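Local coordinates for protein nitrite reductase (Hyphomicrobium denitrificans, PDB 2DV6) that probably catalyses the reduction of nitrite to nitric oxide with electrons from cytochrome c, as a hexameric copper-containing enzyme of denitrification, at residues L209-H212 and K213-M217; A250-P253 and G254-Y258; V265-H268 and I269-M273; E312-Y315 and E316-I319. All blocks are in the same frame, centred on the assembly; numbering follows the deposited sequence.

Interaction 1. Residues L209-H212 and K213-M217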
loop_
_atom_site.group_PDB
_atom_site.type_symbol
_atom_site.label_atom_id
_atom_site.label_comp_id
_atom_site.label_asym_id
_atom_site.label_seq_id
_atom_site.Cartn_x
_atom_site.Cartn_y
_atom_site.Cartn_z
ATOM N N LEU A 209 24.738 -10.112 45.166
ATOM C CA LEU A 209 23.699 -9.857 44.179
ATOM C C LEU A 209 22.599 -10.888 44.273
ATOM O O LEU A 209 22.843 -12.078 43.997
ATOM C CB LEU A 209 24.275 -9.837 42.747
ATOM C CG LEU A 209 23.314 -9.269 41.644
ATOM C CD1 LEU A 209 24.065 -9.067 40.353
ATOM C CD2 LEU A 209 22.192 -10.205 41.349
ATOM N N LYS A 210 21.396 -10.440 44.631
ATOM C CA LYS A 210 20.214 -11.313 44.653
ATOM C C LYS A 210 19.275 -11.038 43.470
ATOM O O LYS A 210 18.967 -9.880 43.168
ATOM C CB LYS A 210 19.441 -11.148 45.962
ATOM C CG LYS A 210 20.224 -11.590 47.226
ATOM C CD LYS A 210 19.278 -11.736 48.445
ATOM C CE LYS A 210 20.008 -12.210 49.706
ATOM N NZ LYS A 210 20.934 -11.144 50.241
ATOM N N ASN A 211 18.847 -12.083 42.774
ATOM C CA ASN A 211 17.902 -11.905 41.689
ATOM C C ASN A 211 16.547 -12.316 42.234
ATOM O O ASN A 211 16.357 -13.450 42.631
ATOM C CB ASN A 211 18.327 -12.689 40.445
ATOM C CG ASN A 211 17.476 -12.387 39.229
ATOM O OD1 ASN A 211 16.601 -11.494 39.246
ATOM N ND2 ASN A 211 17.719 -13.120 38.150
ATOM N N HIS A 212 15.615 -11.368 42.312
ATOM C CA HIS A 212 14.295 -11.657 42.895
ATOM C C HIS A 212 13.681 -12.889 42.261
ATOM O O HIS A 212 13.859 -13.133 41.070
ATOM C CB HIS A 212 13.358 -10.476 42.733
ATOM C CG HIS A 212 12.054 -10.646 43.456
ATOM N ND1 HIS A 212 11.777 -10.007 44.653
ATOM C CD2 HIS A 212 10.954 -11.375 43.155
ATOM C CE1 HIS A 212 10.565 -10.345 45.056
ATOM N NE2 HIS A 212 10.047 -11.178 44.172
ATOM N N LYS A 213 12.941 -13.670 43.045
ATOM C CA LYS A 213 12.379 -14.925 42.535
ATOM C C LYS A 213 11.309 -14.825 41.445
ATOM O O LYS A 213 11.111 -15.792 40.691
ATOM C CB LYS A 213 11.868 -15.788 43.684
ATOM C CG LYS A 213 10.676 -15.233 44.393
ATOM C CD LYS A 213 10.193 -16.361 45.293
ATOM C CE LYS A 213 9.211 -15.919 46.303
ATOM N NZ LYS A 213 8.785 -17.200 46.971
ATOM N N ASP A 214 10.639 -13.668 41.358
ATOM C CA ASP A 214 9.652 -13.404 40.294
ATOM C C ASP A 214 10.266 -12.859 38.989
ATOM O O ASP A 214 9.555 -12.595 38.042
ATOM C CB ASP A 214 8.529 -12.490 40.827
ATOM C CG ASP A 214 7.802 -13.113 42.034
ATOM O OD1 ASP A 214 7.769 -14.349 42.122
ATOM O OD2 ASP A 214 7.254 -12.398 42.884
ATOM N N SER A 215 11.582 -12.703 38.944
ATOM C CA SER A 215 12.230 -12.226 37.739
ATOM C C SER A 215 12.095 -13.312 36.664
ATOM O O SER A 215 12.229 -14.484 36.971
ATOM C CB SER A 215 13.693 -11.882 37.989
ATOM O OG SER A 215 13.808 -10.700 38.774
ATOM N N LEU A 216 11.808 -12.924 35.421
ATOM C CA LEU A 216 11.849 -13.876 34.310
ATOM C C LEU A 216 13.273 -14.122 33.853
ATOM O O LEU A 216 13.582 -15.191 33.311
ATOM C CB LEU A 216 11.040 -13.380 33.106
ATOM C CG LEU A 216 9.532 -13.159 33.287
ATOM C CD1 LEU A 216 8.863 -12.829 31.954
ATOM C CD2 LEU A 216 8.874 -14.378 33.907
ATOM N N MET A 217 14.132 -13.118 34.019
ATOM C CA MET A 217 15.415 -13.120 33.321
ATOM C C MET A 217 16.513 -13.378 34.329
ATOM O O MET A 217 16.380 -13.012 35.495
ATOM C CB MET A 217 15.684 -11.751 32.643
ATOM C CG MET A 217 14.574 -11.270 31.731
ATOM S SD MET A 217 14.234 -12.511 30.461
ATOM C CE MET A 217 12.880 -11.702 29.553
#
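The side chains of N211 and S215 are hydrogen-bonded at a type I beta turn, H212 to S215, that follows strand 204-211 of a cupredoxin-type domain. The backbone bond closing the turn runs from S215 N to H212 O, 3.1 Å long.

Side-chain hydrogen bonds of N211 hold the turn and the residues after it. The hydroxyl S215 OG donates to N211 OD1 at 2.9 Å, somewhat tilted from the carbonyl plane, and N211 ND2 donates to M217 O at 3.0 Å. The second bond is nearly straight, 167° at the hydrogen; its acceptor lies in the amide plane of N211, and the N-H arrives on a lone pair of M217 O. Because CG is anti to the backbone N (chi1 -172°), the buried amide is carried off the end of the strand and into the loop. Its two ends are gripped by partners of opposite kind, which fixes its rotation: ND2 also reaches T238 O, and OD1 takes a weak further bond from T170 OG1. N211 also packs on H219, a ligand of the nearby type 1 copper, which puts the amide probably in the second shell of that site. M217 packs on R87 of a neighbouring subunit.

Ring and carboxylate contacts occupy the more exposed side of the turn. H212 and D214 lie side by side and point the same way, their planes 55° apart. H212 NE2 makes a weak hydrogen bond to D214 OD2 at 3.3 Å, while ND1 has a weak bond to E169. Nearer the backbone, D214 CB lies 3.5 Å from H212 CD2.

Interaction 2. Residues A250-P253 and G254-Y258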
loop_
_atom_site.group_PDB
_atom_site.type_symbol
_atom_site.label_atom_id
_atom_site.label_comp_id
_atom_site.label_asym_id
_atom_site.label_seq_id
_atom_site.Cartn_x
_atom_site.Cartn_y
_atom_site.Cartn_z
ATOM N N ALA A 250 39.121 -2.416 44.360
ATOM C CA ALA A 250 38.980 -1.124 43.702
ATOM C C ALA A 250 40.343 -0.480 43.603
ATOM O O ALA A 250 40.806 0.155 44.541
ATOM C CB ALA A 250 38.033 -0.218 44.480
ATOM N N LEU A 251 40.965 -0.622 42.444
ATOM C CA LEU A 251 42.364 -0.244 42.261
ATOM C C LEU A 251 42.613 1.172 41.795
ATOM O O LEU A 251 43.721 1.642 41.899
ATOM C CB LEU A 251 43.050 -1.210 41.277
ATOM C CG LEU A 251 42.928 -2.706 41.612
ATOM C CD1 LEU A 251 43.351 -3.555 40.388
ATOM C CD2 LEU A 251 43.767 -3.063 42.886
ATOM N N ILE A 252 41.604 1.826 41.218
ATOM C CA ILE A 252 41.796 3.124 40.554
ATOM C C ILE A 252 40.644 4.075 40.865
ATOM O O ILE A 252 39.473 3.744 40.608
ATOM C CB ILE A 252 41.950 2.945 39.014
ATOM C CG1 ILE A 252 43.118 1.978 38.707
ATOM C CG2 ILE A 252 42.139 4.294 38.298
ATOM C CD1 ILE A 252 43.250 1.612 37.218
ATOM N N PRO A 253 40.969 5.280 41.385
ATOM C CA PRO A 253 39.891 6.215 41.691
ATOM C C PRO A 253 39.218 6.645 40.394
ATOM O O PRO A 253 39.860 6.635 39.346
ATOM C CB PRO A 253 40.607 7.413 42.338
ATOM C CG PRO A 253 42.000 7.010 42.550
ATOM C CD PRO A 253 42.303 5.866 41.631
ATOM N N GLY A 254 37.942 7.017 40.463
ATOM C CA GLY A 254 37.204 7.487 39.294
ATOM C C GLY A 254 35.730 7.423 39.616
ATOM O O GLY A 254 35.337 6.942 40.673
ATOM N N ILE A 255 34.916 7.942 38.709
ATOM C CA ILE A 255 33.482 7.852 38.799
ATOM C C ILE A 255 32.984 6.909 37.672
ATOM O O ILE A 255 33.068 7.253 36.485
ATOM C CB ILE A 255 32.825 9.279 38.712
ATOM C CG1 ILE A 255 31.314 9.190 38.815
ATOM C CG2 ILE A 255 33.248 10.036 37.429
ATOM C CD1 ILE A 255 30.780 8.577 40.164
ATOM N N TYR A 256 32.500 5.728 38.043
ATOM C CA TYR A 256 32.323 4.640 37.089
ATOM C C TYR A 256 30.874 4.285 36.872
ATOM O O TYR A 256 30.105 4.219 37.813
ATOM C CB TYR A 256 33.061 3.387 37.588
ATOM C CG TYR A 256 34.571 3.570 37.670
ATOM C CD1 TYR A 256 35.208 3.792 38.897
ATOM C CD2 TYR A 256 35.361 3.527 36.515
ATOM C CE1 TYR A 256 36.578 3.942 38.971
ATOM C CE2 TYR A 256 36.727 3.703 36.573
ATOM C CZ TYR A 256 37.335 3.903 37.806
ATOM O OH TYR A 256 38.709 4.067 37.858
ATOM N N VAL A 257 30.482 3.997 35.636
ATOM C CA VAL A 257 29.161 3.381 35.485
ATOM C C VAL A 257 29.209 1.899 35.782
ATOM O O VAL A 257 30.253 1.246 35.616
ATOM C CB VAL A 257 28.332 3.816 34.195
ATOM C CG1 VAL A 257 29.078 4.762 33.301
ATOM C CG2 VAL A 257 27.559 2.659 33.505
ATOM N N TYR A 258 28.089 1.380 36.276
ATOM C CA TYR A 258 27.933 -0.061 36.306
ATOM C C TYR A 258 26.572 -0.382 35.711
ATOM O O TYR A 258 25.697 0.479 35.709
ATOM C CB TYR A 258 28.062 -0.597 37.739
ATOM C CG TYR A 258 26.930 -0.263 38.673
ATOM C CD1 TYR A 258 25.776 -1.030 38.689
ATOM C CD2 TYR A 258 27.029 0.803 39.578
ATOM C CE1 TYR A 258 24.708 -0.735 39.586
ATOM C CE2 TYR A 258 25.992 1.088 40.473
ATOM C CZ TYR A 258 24.828 0.307 40.472
ATOM O OH TYR A 258 23.758 0.576 41.333
#
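Y256 reaches back four residues to the carbonyl of I252, forming a tyrosine corner, with its Leu-x-Pro-Gly-x-Tyr pattern running from L251 to Y256. From CB, CG leaves anti to the carbonyl carbon (chi1 -64°), which lays the ring back along the chain over the turn it came from. Edge atom CE1 meets I252 O at 3.3 Å, with that oxygen near the ring plane, and CZ is close behind. At the tip, OH donates to I252 O at 2.9 Å, arriving well above the carbonyl plane, 63° out of it. The same OH lies 3.2 Å from P253 O and 3.5 Å from I252 CG2. G254 has no side chain to interfere: a CB there would collide with P253 O. A phenylalanine in place of Y256 would keep the ring but lose the hydroxyl, and would probably leave I252 O without its donor and the 250-253 loop less firmly tied to the strand. The corner sits where the chain passes from strand 243-249 in one sheet of the beta sandwich to strand 254-259 in the other; Y256 packs there on V279 of strand 274-280 and on I370 of a neighbouring subunit.

Interaction 3. Residues V265-H268 and I269-M273. With CU (copper (II) ion), chain G.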
loop_
_atom_site.group_PDB
_atom_site.type_symbol
_atom_site.label_atom_id
_atom_site.label_comp_id
_atom_site.label_asym_id
_atom_site.label_seq_id
_atom_site.Cartn_x
_atom_site.Cartn_y
_atom_site.Cartn_z
ATOM N N VAL A 265 22.641 -7.280 26.453
ATOM C CA VAL A 265 23.042 -6.208 27.356
ATOM C C VAL A 265 22.314 -4.882 27.082
ATOM O O VAL A 265 21.800 -4.302 28.020
ATOM C CB VAL A 265 24.592 -5.994 27.422
ATOM C CG1 VAL A 265 24.901 -4.881 28.418
ATOM C CG2 VAL A 265 25.304 -7.302 27.890
ATOM N N PRO A 266 22.262 -4.390 25.800
ATOM C CA PRO A 266 21.526 -3.109 25.583
ATOM C C PRO A 266 20.060 -3.187 25.988
ATOM O O PRO A 266 19.488 -2.181 26.368
ATOM C CB PRO A 266 21.643 -2.859 24.075
ATOM C CG PRO A 266 22.143 -4.117 23.477
ATOM C CD PRO A 266 22.856 -4.895 24.549
ATOM N N THR A 267 19.459 -4.376 25.909
ATOM C CA THR A 267 18.113 -4.571 26.456
ATOM C C THR A 267 18.020 -4.418 27.992
ATOM O O THR A 267 17.127 -3.752 28.481
ATOM C CB THR A 267 17.570 -5.954 26.089
ATOM O OG1 THR A 267 17.590 -6.132 24.645
ATOM C CG2 THR A 267 16.142 -6.127 26.660
ATOM N N HIS A 268 18.919 -5.053 28.748
ATOM C CA HIS A 268 18.918 -4.896 30.202
ATOM C C HIS A 268 19.176 -3.433 30.602
ATOM O O HIS A 268 18.583 -2.939 31.564
ATOM C CB HIS A 268 19.933 -5.865 30.887
ATOM C CG HIS A 268 19.508 -7.313 30.821
ATOM N ND1 HIS A 268 19.057 -8.008 31.922
ATOM C CD2 HIS A 268 19.386 -8.160 29.773
ATOM C CE1 HIS A 268 18.696 -9.226 31.569
ATOM N NE2 HIS A 268 18.870 -9.343 30.266
ATOM N N ILE A 269 20.066 -2.758 29.872
ATOM C CA ILE A 269 20.381 -1.349 30.129
ATOM C C ILE A 269 19.205 -0.436 29.798
ATOM O O ILE A 269 18.767 0.364 30.654
ATOM C CB ILE A 269 21.639 -0.891 29.379
ATOM C CG1 ILE A 269 22.864 -1.518 30.012
ATOM C CG2 ILE A 269 21.781 0.662 29.388
ATOM C CD1 ILE A 269 24.121 -1.348 29.155
ATOM N N THR A 270 18.629 -0.574 28.606
ATOM C CA THR A 270 17.490 0.315 28.297
ATOM C C THR A 270 16.350 0.151 29.343
ATOM O O THR A 270 15.706 1.129 29.701
ATOM C CB THR A 270 16.922 0.164 26.833
ATOM O OG1 THR A 270 15.858 1.115 26.646
ATOM C CG2 THR A 270 16.337 -1.218 26.588
ATOM N N ASN A 271 16.116 -1.072 29.823
ATOM C CA ASN A 271 15.036 -1.310 30.785
ATOM C C ASN A 271 15.287 -0.722 32.189
ATOM O O ASN A 271 14.402 -0.751 33.037
ATOM C CB ASN A 271 14.720 -2.802 30.921
ATOM C CG ASN A 271 14.073 -3.394 29.687
ATOM O OD1 ASN A 271 14.163 -4.612 29.449
ATOM N ND2 ASN A 271 13.407 -2.566 28.903
ATOM N N GLY A 272 16.502 -0.259 32.441
ATOM C CA GLY A 272 16.833 0.472 33.673
ATOM C C GLY A 272 18.060 0.045 34.472
ATOM O O GLY A 272 18.368 0.643 35.535
ATOM N N MET A 273 18.779 -0.984 34.016
ATOM C CA MET A 273 19.854 -1.569 34.870
ATOM C C MET A 273 21.203 -0.886 34.720
ATOM O O MET A 273 22.139 -1.415 34.097
ATOM C CB MET A 273 19.964 -3.088 34.696
ATOM C CG MET A 273 18.642 -3.780 34.801
ATOM S SD MET A 273 18.629 -5.556 34.998
ATOM C CE MET A 273 19.266 -5.629 36.703
HETATM CU CU CU G . 19.704 -7.579 33.875
#
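H268 and M273 grip one copper ion from the end of a short helix: H268 ND1 binds at 2.1 Å and M273 SD at 2.5 Å. H219 and C260 complete this type 1 site. The two side chains run side by side, and SD stands at the edge of the imidazole, near its plane and 4.0 Å from ND1. The bend at M273 chi3 (70°) turns CE aside while SD faces the metal.

Backbone bonds run through the same residues. I269 N donates to V265 O, T270 N to P266 O and N271 N to T267 O, and the helix then ends in a Schellman motif: M273 N returns to H268 O at 3.1 Å and G272 N to I269 O at 3.0 Å. At the backbone angles of G272, with phi positive, a CB would be jammed against the carbonyl O of N271.

Apolar contact lies on another side of the helix. I269 reaches out through CG1, and its CD1 meets V265 CG1 at 3.7 Å; both residues also pack on H259, a ligand of a second copper, and on L418 of a neighbouring subunit. Cut back to an alanine, I269 would lose CG1, CG2 and CD1, which is likely to open a gap beside V265, H259 and that leucine. T270 OG1 turns from the copper to bond E298 O.

Interaction 4. Residues E312-Y315 and E316-I319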
loop_
_atom_site.group_PDB
_atom_site.type_symbol
_atom_site.label_atom_id
_atom_site.label_comp_id
_atom_site.label_asym_id
_atom_site.label_seq_id
_atom_site.Cartn_x
_atom_site.Cartn_y
_atom_site.Cartn_z
ATOM N N GLU A 312 5.536 -1.034 25.427
ATOM C CA GLU A 312 6.336 -2.231 25.225
ATOM C C GLU A 312 7.600 -1.879 24.466
ATOM O O GLU A 312 7.632 -0.894 23.724
ATOM C CB GLU A 312 5.531 -3.272 24.446
ATOM C CG GLU A 312 4.218 -3.582 25.065
ATOM C CD GLU A 312 3.544 -4.788 24.455
ATOM O OE1 GLU A 312 3.858 -5.930 24.878
ATOM O OE2 GLU A 312 2.697 -4.584 23.550
ATOM N N MET A 313 8.641 -2.681 24.647
ATOM C CA MET A 313 9.926 -2.437 24.014
ATOM C C MET A 313 9.795 -2.783 22.542
ATOM O O MET A 313 9.156 -3.771 22.182
ATOM C CB MET A 313 11.024 -3.334 24.620
ATOM C CG MET A 313 12.394 -2.920 24.148
ATOM S SD MET A 313 13.731 -3.928 24.779
ATOM C CE MET A 313 13.578 -5.398 23.754
ATOM N N ASP A 314 10.425 -1.985 21.698
ATOM C CA ASP A 314 10.464 -2.263 20.274
ATOM C C ASP A 314 11.949 -2.563 19.979
ATOM O O ASP A 314 12.816 -1.684 20.042
ATOM C CB ASP A 314 9.946 -1.046 19.507
ATOM C CG ASP A 314 9.945 -1.232 18.002
ATOM O OD1 ASP A 314 10.887 -1.866 17.453
ATOM O OD2 ASP A 314 9.006 -0.698 17.359
ATOM N N TYR A 315 12.221 -3.826 19.680
ATOM C CA TYR A 315 13.580 -4.274 19.371
ATOM C C TYR A 315 14.212 -3.603 18.141
ATOM O O TYR A 315 15.381 -3.250 18.180
ATOM C CB TYR A 315 13.608 -5.804 19.247
ATOM C CG TYR A 315 14.867 -6.335 18.649
ATOM C CD1 TYR A 315 15.999 -6.563 19.423
ATOM C CD2 TYR A 315 14.924 -6.612 17.279
ATOM C CE1 TYR A 315 17.186 -7.066 18.817
ATOM C CE2 TYR A 315 16.062 -7.083 16.688
ATOM C CZ TYR A 315 17.179 -7.322 17.454
ATOM O OH TYR A 315 18.283 -7.801 16.784
ATOM N N GLU A 316 13.445 -3.427 17.065
ATOM C CA GLU A 316 13.942 -2.764 15.834
ATOM C C GLU A 316 14.410 -1.331 16.179
ATOM O O GLU A 316 15.470 -0.868 15.724
ATOM C CB GLU A 316 12.840 -2.741 14.761
ATOM C CG GLU A 316 13.283 -2.104 13.422
ATOM C CD GLU A 316 13.247 -0.563 13.401
ATOM O OE1 GLU A 316 14.123 0.012 12.715
ATOM O OE2 GLU A 316 12.367 0.078 14.056
ATOM N N LYS A 317 13.639 -0.634 17.016
ATOM C CA LYS A 317 14.021 0.733 17.398
ATOM C C LYS A 317 15.261 0.715 18.290
ATOM O O LYS A 317 16.157 1.529 18.101
ATOM C CB LYS A 317 12.867 1.467 18.096
ATOM C CG LYS A 317 11.732 1.934 17.160
ATOM C CD LYS A 317 10.604 2.571 18.039
ATOM C CE LYS A 317 9.314 2.896 17.212
ATOM N NZ LYS A 317 8.417 3.797 18.054
ATOM N N LEU A 318 15.300 -0.193 19.271
ATOM C CA LEU A 318 16.515 -0.391 20.088
ATOM C C LEU A 318 17.753 -0.647 19.247
ATOM O O LEU A 318 18.743 0.049 19.389
ATOM C CB LEU A 318 16.359 -1.581 21.029
ATOM C CG LEU A 318 17.044 -1.729 22.380
ATOM C CD1 LEU A 318 17.264 -3.259 22.653
ATOM C CD2 LEU A 318 18.275 -0.853 22.721
ATOM N N ILE A 319 17.738 -1.668 18.398
ATOM C CA ILE A 319 18.997 -2.002 17.771
ATOM C C ILE A 319 19.383 -1.029 16.692
ATOM O O ILE A 319 20.559 -0.942 16.361
ATOM C CB ILE A 319 19.085 -3.398 17.165
ATOM C CG1 ILE A 319 17.922 -3.647 16.217
ATOM C CG2 ILE A 319 19.434 -4.453 18.260
ATOM C CD1 ILE A 319 18.349 -4.460 15.062
HETATM O O HOH W 1 9.878 -0.484 14.663
#
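D314 caps the helix formed by residues 315-319: from the N-cap position its OD1 accepts from K317 N at 3.0 Å. The N-H meets the oxygen from above the carboxylate plane, 56° out of it. Here CG is anti to the backbone N (chi1 180°), which folds the carboxylate over the first turn. The positive end of the helix would be expected to favour the charged carboxylate. Its other oxygen, OD2, takes a water at 2.8 Å that also donates to E316 OE2 at 2.6 Å; this bridge probably eases the proximity of two acidic groups. The methylene chain of K317 crosses the aspartate at about a right angle, with CE 3.6 Å from D314 OD2, before its ammonium goes on to a salt bridge with E324. E316 in turn has a salt bridge to K322.

Y315 and I319 form the other half of the contact, one helical turn apart. I319 CG1 stands over a face of the Y315 ring, a CH-pi contact 4.1 Å from the centroid and shifted toward the rim, while CG2 touches CE1 at 3.5 Å. I319 chi1 (53°) places CG1 between its own N and carbonyl carbon, facing the ring. The backbone bond from I319 N to Y315 O, 2.8 Å, joins the same pair, and L318 N bonds to D314 O. The neighbouring subunit meets this end of the helix too, S97 bonding to Y315 N. Of the buried side chains, M313 SD rests against L318 CD1, 4.2 Å away.

Overall arrangement
Interaction 3 supplies two ligands, H268 and M273, of the copper that H219 and C260 complete. Interaction 1, whose centre is about 15 Å from that of interaction 3, touches it through M217 CB, 4.1 Å from H268 CE1. Interaction 4 packs on another side of the same helix, centres about 11 Å apart, with T267 OG1 3.5 Å from L318 CD1 and T267 CG2 3.8 Å from M313 SD. Interaction 2 is more remote, its centre about 20 Å from that of interaction 3, although strand 254-259 and helix 265-270 follow each other in the chain; its Y256 side chain is about 9 Å from a bound copper and about 4 Å from that of H224, a copper ligand. All four contacts touch a neighbouring subunit.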